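Local coordinates for putative metal binding protein RUMGNA_00854 (Ruminococcus gnavus, PDB 3U7Z) that is of unknown function but binds calcium ions and contains a DUF4430 domain of the ubiquitin clan, at residues H8-V13 with G90-L95. Residues are numbered along the deposited sequence; the frame is centred on the assembly and turned at random.
Sequences HITVTV and GDAFEL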
loop_
_atom_site.group_PDB
_atom_site.type_symbol
_atom_site.label_atom_id
_atom_site.label_comp_id
_atom_site.label_asym_id
_atom_site.label_seq_id
_atom_site.Cartn_x
_atom_site.Cartn_y
_atom_site.Cartn_z
ATOM N N HIS A 8 2.063 -13.312 -8.692
ATOM C CA HIS A 8 2.700 -13.497 -7.391
ATOM C C HIS A 8 3.426 -12.212 -7.079
ATOM O O HIS A 8 4.362 -11.837 -7.772
ATOM C CB HIS A 8 3.674 -14.684 -7.501
ATOM C CG HIS A 8 3.040 -15.902 -8.088
ATOM N ND1 HIS A 8 2.053 -16.600 -7.441
ATOM C CD2 HIS A 8 3.140 -16.447 -9.323
ATOM C CE1 HIS A 8 1.610 -17.573 -8.231
ATOM N NE2 HIS A 8 2.249 -17.492 -9.380
ATOM N N ILE A 9 2.972 -11.576 -6.012
ATOM C CA ILE A 9 3.551 -10.303 -5.610
ATOM C C ILE A 9 3.875 -10.261 -4.129
ATOM O O ILE A 9 3.434 -11.095 -3.340
ATOM C CB ILE A 9 2.661 -9.114 -5.986
ATOM C CG1 ILE A 9 1.430 -9.034 -5.129
ATOM C CG2 ILE A 9 2.232 -9.219 -7.436
ATOM C CD1 ILE A 9 0.722 -7.731 -5.226
ATOM N N THR A 10 4.677 -9.277 -3.772
ATOM C CA THR A 10 4.931 -9.012 -2.350
ATOM C C THR A 10 4.606 -7.574 -2.022
ATOM O O THR A 10 4.702 -6.709 -2.880
ATOM C CB THR A 10 6.379 -9.281 -1.947
ATOM O OG1 THR A 10 7.279 -8.467 -2.644
ATOM C CG2 THR A 10 6.766 -10.677 -2.297
ATOM N N VAL A 11 4.089 -7.368 -0.814
ATOM C CA VAL A 11 3.830 -6.048 -0.269
ATOM C C VAL A 11 4.564 -6.003 1.052
ATOM O O VAL A 11 4.294 -6.809 1.942
ATOM C CB VAL A 11 2.360 -5.814 -0.061
ATOM C CG1 VAL A 11 2.130 -4.426 0.561
ATOM C CG2 VAL A 11 1.595 -5.982 -1.382
ATOM N N THR A 12 5.483 -5.052 1.197
ATOM C CA THR A 12 6.200 -4.858 2.445
ATOM C C THR A 12 5.713 -3.586 3.104
ATOM O O THR A 12 5.605 -2.554 2.453
ATOM C CB THR A 12 7.702 -4.781 2.213
ATOM O OG1 THR A 12 8.154 -5.983 1.574
ATOM C CG2 THR A 12 8.466 -4.608 3.499
ATOM N N VAL A 13 5.307 -3.701 4.357
ATOM C CA VAL A 13 4.880 -2.590 5.156
ATOM C C VAL A 13 6.027 -2.130 6.016
ATOM O O VAL A 13 6.538 -2.908 6.797
ATOM C CB VAL A 13 3.657 -2.925 5.987
ATOM C CG1 VAL A 13 3.220 -1.759 6.821
ATOM C CG2 VAL A 13 2.535 -3.463 5.085
ATOM N N GLY A 90 5.303 -10.773 -10.211
ATOM C CA GLY A 90 6.649 -10.509 -9.747
ATOM C C GLY A 90 6.836 -9.168 -9.070
ATOM O O GLY A 90 7.918 -8.898 -8.560
ATOM N N ASP A 91 5.803 -8.339 -9.031
ATOM C CA ASP A 91 5.944 -7.023 -8.422
ATOM C C ASP A 91 6.238 -7.105 -6.960
ATOM O O ASP A 91 5.722 -7.965 -6.248
ATOM C CB ASP A 91 4.678 -6.172 -8.573
ATOM C CG ASP A 91 4.518 -5.491 -9.924
ATOM O OD1 ASP A 91 5.475 -5.419 -10.715
ATOM O OD2 ASP A 91 3.405 -4.979 -10.155
ATOM N N ALA A 92 7.028 -6.147 -6.512
ATOM C CA ALA A 92 7.245 -5.904 -5.063
ATOM C C ALA A 92 6.821 -4.457 -4.794
ATOM O O ALA A 92 7.346 -3.529 -5.432
ATOM C CB ALA A 92 8.715 -6.089 -4.714
ATOM N N PHE A 93 5.842 -4.280 -3.921
ATOM C CA PHE A 93 5.374 -2.994 -3.496
ATOM C C PHE A 93 5.744 -2.779 -2.074
ATOM O O PHE A 93 5.909 -3.720 -1.315
ATOM C CB PHE A 93 3.865 -2.858 -3.598
ATOM C CG PHE A 93 3.358 -2.856 -4.992
ATOM C CD1 PHE A 93 3.269 -1.683 -5.694
ATOM C CD2 PHE A 93 2.933 -4.047 -5.625
ATOM C CE1 PHE A 93 2.790 -1.626 -7.007
ATOM C CE2 PHE A 93 2.488 -4.005 -6.967
ATOM C CZ PHE A 93 2.401 -2.778 -7.631
ATOM N N GLU A 94 5.880 -1.508 -1.714
ATOM C CA GLU A 94 6.102 -1.132 -0.310
ATOM C C GLU A 94 5.046 -0.094 0.077
ATOM O O GLU A 94 4.652 0.765 -0.755
ATOM C CB GLU A 94 7.523 -0.586 -0.088
ATOM C CG GLU A 94 8.593 -1.479 -0.681
ATOM C CD GLU A 94 8.827 -1.345 -2.213
ATOM O OE1 GLU A 94 8.754 -0.215 -2.758
ATOM O OE2 GLU A 94 9.161 -2.365 -2.871
ATOM N N LEU A 95 4.616 -0.153 1.320
ATOM C CA LEU A 95 3.762 0.884 1.958
ATOM C C LEU A 95 4.584 1.397 3.144
ATOM O O LEU A 95 4.888 0.655 4.071
ATOM C CB LEU A 95 2.430 0.324 2.440
ATOM C CG LEU A 95 1.577 -0.238 1.333
ATOM C CD1 LEU A 95 0.423 -1.061 1.847
ATOM C CD2 LEU A 95 1.091 0.792 0.425
HETATM O O HOH W 1 7.654 -5.970 -1.192
HETATM O O HOH W 2 7.828 -9.772 -5.304
#
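His8 O accepts the backbone N-H of Gly90 at 2.8 Å (His8 O to Gly90 N), a bent bond at 144° that joins the strand to the loop leading into its neighbour. The imidazole leads off from this junction, and its ND1 bonds to Asp26 on strand 20-27. At Ile9 the backbone bonds go to Phe25 on that other flank, while CB rests 3.3 Å from Asp91 O and CD1 reaches Phe93 CD2 obliquely at 4.3 Å. Thr10 then bonds through both backbone groups: its N to Asp91 O, and its O to Phe93 N, the latter at 2.9 Å and nearly straight (175°). With chi1 at 61°, the Thr10 hydroxyl is tucked against both backbone neighbours of its CA, a placement that sets OG1 3.5 Å from Ala92 CB and lets it hydrogen-bond to two waters. One of them donates to Asp91 O; the other donates to Phe93 O and also bonds to Thr12 OG1. Val11 faces the interior, where its CG1 meets Leu95 CD1 at 4.0 Å, and Leu36 of helix 32-38 packs on both residues. Thr12 repeats the two-bond pattern with Phe93 O and Leu95 N, and Val13 closes the ladder with a CA-H...O contact to Leu95 O. This parallel pairing joins the central strand 92-99 of the mixed five-stranded sheet to 7-14, an inner strand beside it, a helix-packed arrangement consistent with the ubiquitin clan. Asp91 O and Phe93 O thus each accept a strand amide and a water proton, so the threonine-lined face is knit by hydrated polar groups while Ile9, Val11, Phe93 and Leu95 supply the apolar core.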